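Local coordinates for phosphate-binding protein (Xanthomonas axonopodis pv. citri, PDB 5UB6), which probably serves as the periplasmic substrate-binding component of an ABC transporter for phosphate- or phosphonate-type ligands, here holding pyrophosphate in its cleft, at residues Ser64-Ala69 / Thr85-Leu90. Numbering follows the deposited sequence.
Sequences SETTGA and TERGGL. With POP (pyrophosphate 2-), chain C.
R87 extends its guanidinium from strand 79-87 to S64 and T66 of the 64-69 segment, in the ligand cleft of a periplasmic binding-protein fold, and so gives a worked example of two strands joined by one long side chain. The short strand segments do not pair; their axes come no closer than 9.2 Å and run at 71° to each other, with strand 209-217 hydrogen-bonded to both strands. The tight part lies at the guanidinium. S64 OG sits in the plane at its edge, 2.9 Å from R87 NH1, yet the angle is too poor for a hydrogen bond. A water joins the two instead, donating to S64 OG and accepting from R87 NH1 at 2.6 Å. With its OG anti to the backbone N (chi1 179°), S64 turns the hydroxyl to this water and also to E214, which binds T85 OG1 as well. The other terminal nitrogen, R87 NH2, approaches the methyl T66 CG2 obliquely at 3.8 Å. Bends at chi2 and chi3 of R87 bring the head group to both neighbours. Away from this cluster the contact thins quickly: T85 CG2 reaches S64 OG only at 4.5 Å, and beyond R87 the chain reverses through a type I' turn whose glycines, G88 and G89, are exposed. At the ligand end, S123, T124, S125, K164 and R211 also bind the pyrophosphate, and T66, at the N-cap position of helix 67-75, donates from OG1 to pyrophosphate O4 in a very short 2.5 Å hydrogen bond.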
loop_
_atom_site.group_PDB
_atom_site.type_symbol
_atom_site.label_atom_id
_atom_site.label_comp_id
_atom_site.label_asym_id
_atom_site.label_seq_id
_atom_site.Cartn_x
_atom_site.Cartn_y
_atom_site.Cartn_z
ATOM N N SER A 64 -7.642 -6.435 0.008
ATOM C CA SER A 64 -7.607 -5.233 -0.824
ATOM C C SER A 64 -6.366 -4.457 -0.417
ATOM O O SER A 64 -6.296 -3.978 0.689
ATOM C CB SER A 64 -8.824 -4.353 -0.591
ATOM O OG SER A 64 -8.738 -3.178 -1.402
ATOM N N GLU A 65 -5.394 -4.319 -1.319
ATOM C CA GLU A 65 -4.088 -3.719 -0.989
ATOM C C GLU A 65 -3.643 -2.711 -2.056
ATOM O O GLU A 65 -4.108 -2.746 -3.212
ATOM C CB GLU A 65 -3.009 -4.820 -0.809
ATOM C CG GLU A 65 -3.277 -5.798 0.356
ATOM C CD GLU A 65 -3.114 -5.185 1.755
ATOM O OE1 GLU A 65 -2.295 -4.246 1.917
ATOM O OE2 GLU A 65 -3.790 -5.673 2.699
ATOM N N THR A 66 -2.707 -1.854 -1.663
ATOM C CA THR A 66 -1.986 -1.042 -2.611
ATOM C C THR A 66 -1.088 -1.965 -3.394
ATOM O O THR A 66 -0.710 -3.051 -2.924
ATOM C CB THR A 66 -1.174 0.068 -1.961
ATOM O OG1 THR A 66 -0.175 -0.505 -1.127
ATOM C CG2 THR A 66 -2.048 0.970 -1.122
ATOM N N THR A 67 -0.766 -1.532 -4.609
ATOM C CA THR A 67 -0.202 -2.420 -5.608
ATOM C C THR A 67 1.182 -2.970 -5.320
ATOM O O THR A 67 1.465 -4.064 -5.761
ATOM C CB THR A 67 -0.246 -1.756 -6.998
ATOM O OG1 THR A 67 0.304 -0.431 -6.910
ATOM C CG2 THR A 67 -1.706 -1.673 -7.450
ATOM N N GLY A 68 2.037 -2.235 -4.590
ATOM C CA GLY A 68 3.346 -2.757 -4.223
ATOM C C GLY A 68 3.183 -3.917 -3.237
ATOM O O GLY A 68 3.721 -5.022 -3.427
ATOM N N ALA A 69 2.402 -3.667 -2.196
ATOM C CA ALA A 69 2.052 -4.691 -1.232
ATOM C C ALA A 69 1.413 -5.892 -1.869
ATOM O O ALA A 69 1.679 -7.020 -1.451
ATOM C CB ALA A 69 1.117 -4.117 -0.192
ATOM N N THR A 85 -8.623 -1.491 -8.267
ATOM C CA THR A 85 -9.430 -0.760 -7.304
ATOM C C THR A 85 -9.048 0.678 -7.395
ATOM O O THR A 85 -7.865 1.011 -7.496
ATOM C CB THR A 85 -9.216 -1.359 -5.918
ATOM O OG1 THR A 85 -9.454 -2.774 -6.005
ATOM C CG2 THR A 85 -10.138 -0.746 -4.869
ATOM N N GLU A 86 -10.073 1.518 -7.411
ATOM C CA GLU A 86 -9.954 2.958 -7.495
ATOM C C GLU A 86 -10.413 3.471 -6.138
ATOM O O GLU A 86 -11.446 3.033 -5.649
ATOM C CB GLU A 86 -10.879 3.461 -8.610
ATOM C CG GLU A 86 -11.088 4.970 -8.649
ATOM C CD GLU A 86 -12.321 5.380 -9.461
ATOM O OE1 GLU A 86 -12.346 5.048 -10.677
ATOM O OE2 GLU A 86 -13.250 6.008 -8.880
ATOM N N ARG A 87 -9.641 4.352 -5.508
ATOM C CA ARG A 87 -9.977 4.866 -4.187
ATOM C C ARG A 87 -9.882 6.381 -4.198
ATOM O O ARG A 87 -8.958 6.961 -4.801
ATOM C CB ARG A 87 -9.052 4.294 -3.081
ATOM C CG ARG A 87 -8.727 2.811 -3.264
ATOM C CD ARG A 87 -8.727 1.940 -2.034
ATOM N NE ARG A 87 -7.417 1.772 -1.426
ATOM C CZ ARG A 87 -6.923 0.636 -0.894
ATOM N NH1 ARG A 87 -7.577 -0.514 -0.904
ATOM N NH2 ARG A 87 -5.731 0.662 -0.335
ATOM N N GLY A 88 -10.809 7.013 -3.499
ATOM C CA GLY A 88 -10.862 8.493 -3.456
ATOM C C GLY A 88 -11.056 9.138 -4.818
ATOM O O GLY A 88 -10.586 10.238 -5.046
ATOM N N GLY A 89 -11.747 8.457 -5.722
ATOM C CA GLY A 89 -11.893 8.946 -7.086
ATOM C C GLY A 89 -10.639 8.810 -7.960
ATOM O O GLY A 89 -10.633 9.272 -9.081
ATOM N N LEU A 90 -9.602 8.128 -7.482
ATOM C CA LEU A 90 -8.308 8.028 -8.160
ATOM C C LEU A 90 -7.938 6.589 -8.448
ATOM O O LEU A 90 -7.962 5.710 -7.569
ATOM C CB LEU A 90 -7.209 8.638 -7.296
ATOM C CG LEU A 90 -7.411 10.092 -6.892
ATOM C CD1 LEU A 90 -6.449 10.412 -5.778
ATOM C CD2 LEU A 90 -7.218 11.054 -8.055
HETATM P P1 POP C . -2.048 2.946 2.313
HETATM O O1 POP C . -2.354 1.486 2.638
HETATM O O2 POP C . -3.066 3.838 1.624
HETATM O O3 POP C . -1.334 3.644 3.421
HETATM O O POP C . -1.032 2.844 1.095
HETATM P P2 POP C . 0.518 2.475 1.102
HETATM O O4 POP C . 0.624 0.976 0.712
HETATM O O5 POP C . 1.037 3.404 0.052
HETATM O O6 POP C . 1.151 2.642 2.514
HETATM O O HOH W 1 -10.078 -0.755 -1.448
#